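Local atomic coordinates of computational Design of Enzyme (Synthetic construct, PDB entry 3TP4), a protein that is an engineered enzyme on a glycosyl hydrolase-like barrel scaffold, probably designed to carry an activated serine in a catalytic triad. Residues L243-Y248 / R265-I270; G259-L264 / P311-N316; P380-R385 / V460-A465; Q403-E408 / A449-A454. All coordinates share one frame; numbering follows the deposited sequence.

Interaction 1. Residues L243-Y248 / R265-I270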
loop_
_atom_site.group_PDB
_atom_site.type_symbol
_atom_site.label_atom_id
_atom_site.label_comp_id
_atom_site.label_asym_id
_atom_site.label_seq_id
_atom_site.Cartn_x
_atom_site.Cartn_y
_atom_site.Cartn_z
ATOM N N LEU A 243 4.612 -0.009 -6.752
ATOM C CA LEU A 243 4.177 -1.371 -7.015
ATOM C C LEU A 243 5.006 -2.323 -6.179
ATOM O O LEU A 243 6.245 -2.262 -6.210
ATOM C CB LEU A 243 4.372 -1.712 -8.493
ATOM C CG LEU A 243 3.720 -0.753 -9.488
ATOM C CD1 LEU A 243 4.221 -1.035 -10.891
ATOM C CD2 LEU A 243 2.226 -0.893 -9.429
ATOM N N GLY A 244 4.337 -3.213 -5.455
ATOM C CA GLY A 244 5.014 -4.051 -4.479
ATOM C C GLY A 244 5.031 -5.548 -4.753
ATOM O O GLY A 244 4.575 -6.016 -5.793
ATOM N N LEU A 245 5.572 -6.289 -3.790
ATOM C CA LEU A 245 5.719 -7.736 -3.874
ATOM C C LEU A 245 6.032 -8.222 -2.474
ATOM O O LEU A 245 6.920 -7.676 -1.809
ATOM C CB LEU A 245 6.897 -8.115 -4.778
ATOM C CG LEU A 245 7.060 -9.615 -5.034
ATOM C CD1 LEU A 245 6.058 -10.072 -6.110
ATOM C CD2 LEU A 245 8.500 -9.939 -5.475
ATOM N N ASP A 246 5.317 -9.251 -2.032
ATOM C CA ASP A 246 5.479 -9.787 -0.682
ATOM C C ASP A 246 5.827 -11.268 -0.756
ATOM O O ASP A 246 5.026 -12.073 -1.232
ATOM C CB ASP A 246 4.184 -9.604 0.117
ATOM C CG ASP A 246 3.690 -8.167 0.102
ATOM O OD1 ASP A 246 4.498 -7.244 0.331
ATOM O OD2 ASP A 246 2.493 -7.956 -0.158
ATOM N N THR A 247 7.017 -11.624 -0.281
ATOM C CA THR A 247 7.482 -12.996 -0.376
ATOM C C THR A 247 8.315 -13.390 0.831
ATOM O O THR A 247 9.385 -12.816 1.076
ATOM C CB THR A 247 8.344 -13.206 -1.635
ATOM O OG1 THR A 247 7.564 -12.907 -2.794
ATOM C CG2 THR A 247 8.817 -14.645 -1.717
ATOM N N TYR A 248 7.816 -14.361 1.590
ATOM C CA TYR A 248 8.576 -14.951 2.682
ATOM C C TYR A 248 8.964 -16.366 2.273
ATOM O O TYR A 248 8.227 -17.024 1.548
ATOM C CB TYR A 248 7.760 -14.968 3.974
ATOM C CG TYR A 248 7.765 -13.658 4.732
ATOM C CD1 TYR A 248 7.869 -12.442 4.070
ATOM C CD2 TYR A 248 7.687 -13.639 6.115
ATOM C CE1 TYR A 248 7.885 -11.235 4.776
ATOM C CE2 TYR A 248 7.697 -12.443 6.822
ATOM C CZ TYR A 248 7.797 -11.245 6.146
ATOM O OH TYR A 248 7.819 -10.058 6.856
ATOM N N ARG A 265 12.004 -8.942 -11.265
ATOM C CA ARG A 265 12.204 -8.398 -12.602
ATOM C C ARG A 265 10.891 -7.866 -13.120
ATOM O O ARG A 265 10.818 -6.769 -13.669
ATOM C CB ARG A 265 12.704 -9.465 -13.579
ATOM C CG ARG A 265 14.171 -9.842 -13.426
ATOM C CD ARG A 265 14.560 -10.889 -14.473
ATOM N NE ARG A 265 14.367 -10.394 -15.832
ATOM C CZ ARG A 265 15.333 -9.851 -16.568
ATOM N NH1 ARG A 265 16.554 -9.730 -16.071
ATOM N NH2 ARG A 265 15.084 -9.432 -17.806
HETATM N N MSE A 266 9.849 -8.675 -12.966
HETATM C CA MSE A 266 8.538 -8.311 -13.474
HETATM C C MSE A 266 8.034 -6.993 -12.907
HETATM O O MSE A 266 7.593 -6.118 -13.657
HETATM C CB MSE A 266 7.532 -9.412 -13.150
HETATM C CG MSE A 266 6.125 -9.058 -13.542
HETATM SE SE MSE A 266 4.905 -10.403 -12.842
HETATM C CE MSE A 266 5.076 -10.074 -10.905
ATOM N N ILE A 267 8.067 -6.838 -11.586
ATOM C CA ILE A 267 7.546 -5.598 -11.025
ATOM C C ILE A 267 8.360 -4.368 -11.449
ATOM O O ILE A 267 7.795 -3.300 -11.650
ATOM C CB ILE A 267 7.340 -5.648 -9.490
ATOM C CG1 ILE A 267 8.669 -5.658 -8.735
ATOM C CG2 ILE A 267 6.460 -6.851 -9.097
ATOM C CD1 ILE A 267 8.468 -5.478 -7.223
ATOM N N ALA A 268 9.680 -4.523 -11.562
ATOM C CA ALA A 268 10.544 -3.439 -12.018
ATOM C C ALA A 268 10.187 -3.059 -13.455
ATOM O O ALA A 268 10.183 -1.884 -13.812
ATOM C CB ALA A 268 12.011 -3.856 -11.938
ATOM N N GLU A 269 9.901 -4.072 -14.273
ATOM C CA GLU A 269 9.566 -3.847 -15.676
ATOM C C GLU A 269 8.242 -3.112 -15.787
ATOM O O GLU A 269 8.110 -2.167 -16.568
ATOM C CB GLU A 269 9.485 -5.175 -16.425
ATOM C CG GLU A 269 10.838 -5.775 -16.778
ATOM C CD GLU A 269 10.722 -7.185 -17.342
ATOM O OE1 GLU A 269 9.586 -7.681 -17.512
ATOM O OE2 GLU A 269 11.773 -7.799 -17.607
ATOM N N ILE A 270 7.259 -3.543 -15.000
ATOM C CA ILE A 270 5.950 -2.884 -15.021
ATOM C C ILE A 270 6.068 -1.443 -14.531
ATOM O O ILE A 270 5.523 -0.512 -15.137
ATOM C CB ILE A 270 4.917 -3.666 -14.180
ATOM C CG1 ILE A 270 4.676 -5.044 -14.805
ATOM C CG2 ILE A 270 3.609 -2.884 -14.078
ATOM C CD1 ILE A 270 3.885 -5.995 -13.929
#
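The carbonyl oxygen of G244 is approached by I267, whose CG2 lies 3.9 Å from G244 O, and the same oxygen is hydrogen-bonded to the hydroxyl of Y230. No hydrogen bond links the two segments directly; what joins them is the fit of four apolar side chains, L243 and L245 of the strand and I267 and I270 of the helix. I267 has the largest area buried here. With CG1 set between its backbone N and carbonyl carbon (chi1 71°), its CD1 is carried to the strand, 3.9 Å from L245 CB, while the L243 carbonyl oxygen stands 4.0 Å from I267 CD1. Strand 242-249, helix 254-274 and strand 277-278 form a beta-alpha-beta unit of the TIM barrel, and here the helix lies against the outside of its own preceding strand. One turn further along the helix, I270 takes over: its CG2 meets L243 CD1 at 3.7 Å, the two side chains crossing at about a right angle. Y230 also packs on L243 and I267, widening the apolar layer between strand and helix. L245 N is hydrogen-bonded to T281 OG1.

Interaction 2. Residues G259-L264 / P311-N316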
loop_
_atom_site.group_PDB
_atom_site.type_symbol
_atom_site.label_atom_id
_atom_site.label_comp_id
_atom_site.label_asym_id
_atom_site.label_seq_id
_atom_site.Cartn_x
_atom_site.Cartn_y
_atom_site.Cartn_z
ATOM N N GLY A 259 12.525 -18.040 -8.574
ATOM C CA GLY A 259 11.167 -17.519 -8.606
ATOM C C GLY A 259 11.087 -16.079 -8.111
ATOM O O GLY A 259 10.351 -15.253 -8.652
ATOM N N LEU A 260 11.850 -15.774 -7.070
ATOM C CA LEU A 260 11.864 -14.425 -6.527
ATOM C C LEU A 260 12.391 -13.435 -7.570
ATOM O O LEU A 260 11.806 -12.369 -7.798
ATOM C CB LEU A 260 12.741 -14.382 -5.275
ATOM C CG LEU A 260 12.829 -12.996 -4.654
ATOM C CD1 LEU A 260 11.427 -12.490 -4.304
ATOM C CD2 LEU A 260 13.722 -13.028 -3.429
ATOM N N VAL A 261 13.501 -13.801 -8.206
ATOM C CA VAL A 261 14.116 -12.944 -9.217
ATOM C C VAL A 261 13.180 -12.670 -10.388
ATOM O O VAL A 261 13.091 -11.536 -10.856
ATOM C CB VAL A 261 15.460 -13.523 -9.698
ATOM C CG1 VAL A 261 15.917 -12.835 -10.973
ATOM C CG2 VAL A 261 16.503 -13.395 -8.593
ATOM N N ALA A 262 12.461 -13.693 -10.851
ATOM C CA ALA A 262 11.484 -13.491 -11.930
ATOM C C ALA A 262 10.409 -12.457 -11.554
ATOM O O ALA A 262 10.075 -11.576 -12.351
ATOM C CB ALA A 262 10.835 -14.818 -12.326
ATOM N N ASP A 263 9.868 -12.567 -10.344
ATOM C CA ASP A 263 8.881 -11.601 -9.867
ATOM C C ASP A 263 9.475 -10.206 -9.674
ATOM O O ASP A 263 8.836 -9.208 -9.993
ATOM C CB ASP A 263 8.252 -12.056 -8.548
ATOM C CG ASP A 263 7.200 -13.148 -8.742
ATOM O OD1 ASP A 263 6.845 -13.440 -9.900
ATOM O OD2 ASP A 263 6.726 -13.696 -7.725
ATOM N N LEU A 264 10.684 -10.132 -9.125
ATOM C CA LEU A 264 11.307 -8.825 -8.932
ATOM C C LEU A 264 11.602 -8.154 -10.271
ATOM O O LEU A 264 11.454 -6.934 -10.410
ATOM C CB LEU A 264 12.558 -8.921 -8.031
ATOM C CG LEU A 264 12.287 -9.174 -6.537
ATOM C CD1 LEU A 264 13.571 -9.437 -5.754
ATOM C CD2 LEU A 264 11.522 -8.010 -5.894
ATOM N N PRO A 311 20.304 -7.255 -13.295
ATOM C CA PRO A 311 20.233 -5.798 -13.461
ATOM C C PRO A 311 18.804 -5.260 -13.481
ATOM O O PRO A 311 18.597 -4.057 -13.322
ATOM C CB PRO A 311 20.926 -5.556 -14.813
ATOM C CG PRO A 311 20.891 -6.882 -15.516
ATOM C CD PRO A 311 20.946 -7.926 -14.441
ATOM N N VAL A 312 17.825 -6.130 -13.671
ATOM C CA VAL A 312 16.444 -5.669 -13.697
ATOM C C VAL A 312 15.766 -5.897 -12.348
ATOM O O VAL A 312 15.104 -5.007 -11.828
ATOM C CB VAL A 312 15.630 -6.368 -14.812
ATOM C CG1 VAL A 312 14.157 -5.938 -14.743
ATOM C CG2 VAL A 312 16.239 -6.054 -16.183
ATOM N N ALA A 313 15.932 -7.097 -11.789
ATOM C CA ALA A 313 15.411 -7.392 -10.451
ATOM C C ALA A 313 15.992 -6.450 -9.384
ATOM O O ALA A 313 15.360 -6.178 -8.368
ATOM C CB ALA A 313 15.689 -8.843 -10.084
ATOM N N SER A 314 17.207 -5.968 -9.600
ATOM C CA SER A 314 17.809 -5.031 -8.639
ATOM C C SER A 314 17.158 -3.640 -8.707
ATOM O O SER A 314 17.388 -2.802 -7.832
ATOM C CB SER A 314 19.321 -4.930 -8.876
ATOM O OG SER A 314 19.567 -4.352 -10.141
ATOM N N ARG A 315 16.342 -3.400 -9.738
ATOM C CA ARG A 315 15.633 -2.112 -9.869
ATOM C C ARG A 315 14.413 -2.005 -8.943
ATOM O O ARG A 315 13.281 -1.752 -9.369
ATOM C CB ARG A 315 15.299 -1.788 -11.331
ATOM C CG ARG A 315 16.563 -1.472 -12.158
ATOM C CD ARG A 315 16.244 -1.149 -13.635
ATOM N NE ARG A 315 15.261 -0.078 -13.722
ATOM C CZ ARG A 315 15.477 1.175 -13.332
ATOM N NH1 ARG A 315 16.661 1.536 -12.843
ATOM N NH2 ARG A 315 14.505 2.069 -13.434
ATOM N N ASN A 316 14.684 -2.173 -7.656
ATOM C CA ASN A 316 13.660 -2.118 -6.627
ATOM C C ASN A 316 14.103 -1.285 -5.421
ATOM O O ASN A 316 15.211 -1.441 -4.922
ATOM C CB ASN A 316 13.243 -3.535 -6.243
ATOM C CG ASN A 316 12.265 -4.112 -7.245
ATOM O OD1 ASN A 316 11.147 -3.622 -7.357
ATOM N ND2 ASN A 316 12.693 -5.113 -8.010
#
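Hydrogen bonding between the helix and the loop rests on N316, whose side-chain amide nitrogen serves two carbonyls. N316 ND2 donates to L264 O at 3.3 Å, and to A313 O within its own loop at 2.9 Å. Both acceptors lie close to the plane of the amide, and the bonds are fairly straight (157° and 158°), yet ND2 sits well above each carbonyl plane. At the other end of the amide, N316 OD1 is hydrogen-bonded to S278 OG, which fixes the flip of the group. A leucine in its place would probably leave L264 O and A313 O without this shared donor, and S278 OG without its mate. The apolar contacts centre on the A313 methyl, which faces the helix: A313 CB meets L264 CB at 3.7 Å and V261 CG1 at 4.1 Å. V261 CG1 is anti to its own backbone N (chi1 166°), which brings this methyl toward A313. L264 CD2 also packs beside N316 ND2, 3.8 Å away. V312 to R315 form a type I beta turn, overlapped at its end by an inverse gamma turn centred on R315, in the TIM-barrel loop from helix 299-308 to strand 318-321, lodged against helix 254-274.

Interaction 3. Residues P380-R385 / V460-A465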
loop_
_atom_site.group_PDB
_atom_site.type_symbol
_atom_site.label_atom_id
_atom_site.label_comp_id
_atom_site.label_asym_id
_atom_site.label_seq_id
_atom_site.Cartn_x
_atom_site.Cartn_y
_atom_site.Cartn_z
ATOM N N PRO A 380 -22.660 -0.291 -9.249
ATOM C CA PRO A 380 -22.148 -1.568 -8.745
ATOM C C PRO A 380 -20.748 -1.861 -9.292
ATOM O O PRO A 380 -20.500 -1.643 -10.474
ATOM C CB PRO A 380 -23.159 -2.582 -9.297
ATOM C CG PRO A 380 -23.671 -1.959 -10.534
ATOM C CD PRO A 380 -23.687 -0.476 -10.289
ATOM N N ALA A 381 -19.858 -2.354 -8.439
ATOM C CA ALA A 381 -18.476 -2.623 -8.833
ATOM C C ALA A 381 -18.412 -3.717 -9.903
ATOM O O ALA A 381 -19.302 -4.557 -9.985
ATOM C CB ALA A 381 -17.670 -3.025 -7.630
ATOM N N ASP A 382 -17.349 -3.713 -10.702
ATOM C CA ASP A 382 -17.184 -4.712 -11.750
ATOM C C ASP A 382 -17.187 -6.108 -11.129
ATOM O O ASP A 382 -16.479 -6.367 -10.163
ATOM C CB ASP A 382 -15.891 -4.467 -12.543
ATOM C CG ASP A 382 -15.795 -5.341 -13.806
ATOM O OD1 ASP A 382 -14.706 -5.872 -14.100
ATOM O OD2 ASP A 382 -16.808 -5.483 -14.514
ATOM N N GLY A 383 -18.000 -6.999 -11.679
ATOM C CA GLY A 383 -18.046 -8.371 -11.212
ATOM C C GLY A 383 -18.910 -8.573 -9.979
ATOM O O GLY A 383 -19.027 -9.688 -9.478
ATOM N N ALA A 384 -19.513 -7.496 -9.483
ATOM C CA ALA A 384 -20.363 -7.588 -8.294
ATOM C C ALA A 384 -21.750 -8.146 -8.638
ATOM O O ALA A 384 -22.082 -8.317 -9.807
ATOM C CB ALA A 384 -20.495 -6.228 -7.634
ATOM N N ARG A 385 -22.551 -8.425 -7.612
ATOM C CA ARG A 385 -23.931 -8.858 -7.806
ATOM C C ARG A 385 -24.894 -7.934 -7.058
ATOM O O ARG A 385 -24.779 -7.759 -5.846
ATOM C CB ARG A 385 -24.110 -10.305 -7.338
ATOM C CG ARG A 385 -25.529 -10.836 -7.492
ATOM C CD ARG A 385 -25.645 -12.272 -7.003
ATOM N NE ARG A 385 -24.750 -13.168 -7.728
ATOM C CZ ARG A 385 -25.081 -13.831 -8.834
ATOM N NH1 ARG A 385 -26.296 -13.701 -9.353
ATOM N NH2 ARG A 385 -24.193 -14.624 -9.422
ATOM N N VAL A 460 -16.343 3.848 -19.365
ATOM C CA VAL A 460 -15.899 2.684 -18.628
ATOM C C VAL A 460 -17.091 1.745 -18.575
ATOM O O VAL A 460 -18.240 2.202 -18.549
ATOM C CB VAL A 460 -15.444 3.073 -17.215
ATOM C CG1 VAL A 460 -16.604 3.717 -16.421
ATOM C CG2 VAL A 460 -14.854 1.864 -16.486
ATOM N N THR A 461 -16.818 0.441 -18.591
ATOM C CA THR A 461 -17.856 -0.585 -18.531
ATOM C C THR A 461 -17.616 -1.556 -17.378
ATOM O O THR A 461 -16.523 -2.110 -17.237
ATOM C CB THR A 461 -17.934 -1.385 -19.847
ATOM O OG1 THR A 461 -18.264 -0.500 -20.915
ATOM C CG2 THR A 461 -19.001 -2.466 -19.754
ATOM N N ASN A 462 -18.630 -1.730 -16.534
ATOM C CA ASN A 462 -18.614 -2.769 -15.515
ATOM C C ASN A 462 -19.559 -3.895 -15.910
ATOM O O ASN A 462 -20.655 -3.652 -16.425
ATOM C CB ASN A 462 -19.037 -2.228 -14.140
ATOM C CG ASN A 462 -17.956 -1.416 -13.468
ATOM O OD1 ASN A 462 -16.923 -1.105 -14.071
ATOM N ND2 ASN A 462 -18.196 -1.049 -12.207
ATOM N N GLU A 463 -19.146 -5.126 -15.649
ATOM C CA GLU A 463 -19.995 -6.284 -15.912
ATOM C C GLU A 463 -20.506 -6.842 -14.590
ATOM O O GLU A 463 -19.724 -7.230 -13.731
ATOM C CB GLU A 463 -19.216 -7.344 -16.694
ATOM C CG GLU A 463 -20.098 -8.353 -17.404
ATOM C CD GLU A 463 -19.423 -8.963 -18.617
ATOM O OE1 GLU A 463 -18.184 -8.844 -18.743
ATOM O OE2 GLU A 463 -20.138 -9.558 -19.450
ATOM N N VAL A 464 -21.821 -6.858 -14.408
ATOM C CA VAL A 464 -22.379 -7.251 -13.117
ATOM C C VAL A 464 -23.522 -8.256 -13.250
ATOM O O VAL A 464 -24.063 -8.457 -14.329
ATOM C CB VAL A 464 -22.890 -6.025 -12.324
ATOM C CG1 VAL A 464 -21.799 -4.955 -12.204
ATOM C CG2 VAL A 464 -24.108 -5.452 -12.986
ATOM N N ALA A 465 -23.894 -8.886 -12.145
ATOM C CA ALA A 465 -25.003 -9.830 -12.173
ATOM C C ALA A 465 -26.151 -9.292 -11.344
ATOM O O ALA A 465 -25.932 -8.566 -10.380
ATOM C CB ALA A 465 -24.557 -11.184 -11.653
#
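D382, V464 and A465 have the largest areas buried where a type II beta turn, A381 to A384, meets strand 456-466 of an Ig-like beta domain. D382 has CG anti to its backbone N (chi1 -170°), which swings the carboxylate onto the strand, where E463 N donates to D382 OD2 at 2.6 Å in an almost straight bond. The next amide of the turn answers it, G383 N giving a bond to E463 O at 2.7 Å, so both backbone polar groups of E463 are held. Alongside D382 packs N462, whose amide reaches P380: N462 ND2 donates to P380 O at 2.9 Å, with a weak second bond to I377 O. An alanine here would probably leave P380 O without this donor and open a gap beside the D382 CB. V464 packs on P380 and A381. Its CG1 approaches A381 O at 3.4 Å and also lies on P380 CG, the side chains of V464 and P380 crossing at about a right angle, with W433 touching both residues. A465 joins a short parallel pairing with R385, and A465 N donates in the carbonyl plane of A384 O at 3.0 Å. The R385 chain bends at chi3, which sets its guanidinium against A465, the methyl CB lying 3.8 Å above one face and offset toward the rim.

Interaction 4. Residues Q403-E408 / A449-A454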
loop_
_atom_site.group_PDB
_atom_site.type_symbol
_atom_site.label_atom_id
_atom_site.label_comp_id
_atom_site.label_asym_id
_atom_site.label_seq_id
_atom_site.Cartn_x
_atom_site.Cartn_y
_atom_site.Cartn_z
ATOM N N GLN A 403 -19.592 17.841 -17.333
ATOM C CA GLN A 403 -20.888 18.462 -17.604
ATOM C C GLN A 403 -22.038 17.493 -17.421
ATOM O O GLN A 403 -23.114 17.889 -16.998
ATOM C CB GLN A 403 -20.967 19.072 -19.012
ATOM C CG GLN A 403 -19.875 20.079 -19.325
ATOM C CD GLN A 403 -19.205 19.794 -20.659
ATOM O OE1 GLN A 403 -19.799 20.014 -21.718
ATOM N NE2 GLN A 403 -17.970 19.280 -20.614
ATOM N N SER A 404 -21.823 16.226 -17.748
ATOM C CA SER A 404 -22.901 15.258 -17.645
ATOM C C SER A 404 -22.350 13.851 -17.676
ATOM O O SER A 404 -21.225 13.622 -18.119
ATOM C CB SER A 404 -23.911 15.448 -18.786
ATOM O OG SER A 404 -23.333 15.088 -20.029
ATOM N N VAL A 405 -23.145 12.914 -17.179
ATOM C CA VAL A 405 -22.777 11.510 -17.171
ATOM C C VAL A 405 -24.061 10.741 -17.431
ATOM O O VAL A 405 -25.084 10.970 -16.777
ATOM C CB VAL A 405 -22.196 11.056 -15.808
ATOM C CG1 VAL A 405 -21.788 9.591 -15.865
ATOM C CG2 VAL A 405 -20.991 11.922 -15.389
ATOM N N THR A 406 -24.011 9.846 -18.403
ATOM C CA THR A 406 -25.139 8.973 -18.692
ATOM C C THR A 406 -24.665 7.546 -18.529
ATOM O O THR A 406 -23.472 7.247 -18.656
ATOM C CB THR A 406 -25.670 9.179 -20.124
ATOM O OG1 THR A 406 -24.610 8.951 -21.055
ATOM C CG2 THR A 406 -26.203 10.613 -20.310
ATOM N N VAL A 407 -25.589 6.661 -18.198
ATOM C CA VAL A 407 -25.242 5.267 -18.020
ATOM C C VAL A 407 -26.154 4.468 -18.928
ATOM O O VAL A 407 -27.353 4.747 -19.031
ATOM C CB VAL A 407 -25.394 4.822 -16.548
ATOM C CG1 VAL A 407 -25.433 3.297 -16.432
ATOM C CG2 VAL A 407 -24.246 5.379 -15.704
ATOM N N GLU A 408 -25.575 3.501 -19.623
ATOM C CA GLU A 408 -26.349 2.646 -20.494
ATOM C C GLU A 408 -26.238 1.229 -19.963
ATOM O O GLU A 408 -25.141 0.707 -19.772
ATOM C CB GLU A 408 -25.826 2.747 -21.926
ATOM C CG GLU A 408 -26.706 2.089 -22.950
ATOM C CD GLU A 408 -26.140 2.225 -24.348
ATOM O OE1 GLU A 408 -25.229 1.436 -24.678
ATOM O OE2 GLU A 408 -26.603 3.119 -25.101
ATOM N N ALA A 449 -20.692 3.686 -18.254
ATOM C CA ALA A 449 -20.771 5.101 -17.918
ATOM C C ALA A 449 -20.069 5.932 -18.973
ATOM O O ALA A 449 -18.928 5.640 -19.349
ATOM C CB ALA A 449 -20.149 5.360 -16.557
ATOM N N THR A 450 -20.744 6.978 -19.434
ATOM C CA THR A 450 -20.151 7.884 -20.399
ATOM C C THR A 450 -20.200 9.306 -19.858
ATOM O O THR A 450 -21.278 9.899 -19.704
ATOM C CB THR A 450 -20.877 7.789 -21.747
ATOM O OG1 THR A 450 -20.845 6.430 -22.199
ATOM C CG2 THR A 450 -20.228 8.697 -22.793
ATOM N N ALA A 451 -19.024 9.849 -19.567
ATOM C CA ALA A 451 -18.919 11.200 -19.034
ATOM C C ALA A 451 -18.520 12.203 -20.115
ATOM O O ALA A 451 -17.567 11.979 -20.860
ATOM C CB ALA A 451 -17.923 11.227 -17.890
ATOM N N THR A 452 -19.262 13.303 -20.195
ATOM C CA THR A 452 -18.922 14.408 -21.082
ATOM C C THR A 452 -18.148 15.446 -20.278
ATOM O O THR A 452 -18.687 16.062 -19.348
ATOM C CB THR A 452 -20.189 15.021 -21.678
ATOM O OG1 THR A 452 -20.848 14.032 -22.476
ATOM C CG2 THR A 452 -19.879 16.250 -22.541
ATOM N N THR A 453 -16.874 15.617 -20.619
ATOM C CA THR A 453 -15.962 16.411 -19.798
ATOM C C THR A 453 -15.046 17.353 -20.578
ATOM O O THR A 453 -14.949 17.286 -21.811
ATOM C CB THR A 453 -15.061 15.501 -18.933
ATOM O OG1 THR A 453 -13.896 15.112 -19.679
ATOM C CG2 THR A 453 -15.820 14.257 -18.491
ATOM N N ALA A 454 -14.354 18.210 -19.828
ATOM C CA ALA A 454 -13.390 19.150 -20.384
ATOM C C ALA A 454 -12.172 18.431 -20.982
ATOM O O ALA A 454 -11.407 19.024 -21.750
ATOM C CB ALA A 454 -12.955 20.155 -19.319
#
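Between V407-A449 at one end and S404-T452 at the other, the two strands run antiparallel, their axes approaching to 4.7 Å and their directions 162° apart. The T406-T450 pair is hydrogen-bonded both ways, T450 N to T406 O at 2.8 Å and T406 N to T450 O at 3.0 Å. At S404 the regular ladder is interrupted: T452 N donates to S404 O, but T452 O accepts its hydrogen bond from Q403 N, 2.8 Å away. Q403 and S404 thus both face T452, a classic beta bulge placed where the chain turns its corner into this strand. The V405-A451 and V407-A449 pairs are non-hydrogen-bonded, and V405 CA makes a CA-H...O contact of 3.4 Å to T450 O.

V405, V407, A449 and A451 point to one face, which is buried. There V405 CG2 meets the A451 methyl at 4.0 Å, and V407 CG2 lies 4.2 Å from A449 CB. On the partly exposed face, S404 OG stands between its backbone N and carbonyl carbon (chi1 69°), bringing it to 3.6 Å from T452 CB. The Q403 chain bends at chi2 and lays its amide beside T452, with OE1 near the T452 methyl CG2.

Within the Ig-like sheet, strand 414-423 flanks 403-408 and strand 456-466 flanks 449-454, while V395 and V397 of strand 391-398 pack on the buried valine and alanine face.

How the interactions relate
Following the chain, interaction 1 opens first, and the return of helix 254-274 to strand 242-249 closes a short loop of 16 residues. Interaction 2 starts within that loop and ends beyond it, so the two cross; they share helix 254-274, and I267 touches N316 where they meet. Together they tie this helix to its own strand and to the loop before strand 318-321 of the barrel. The Ig-like domain comes later. Interaction 3 closes a long loop from 380-385 to 460-465, and interaction 4 is nested inside it. Their centres lie about 17 Å apart, joined by neighbouring strands 446-453 and 456-466, where A449 N and V460 O probably hydrogen-bond.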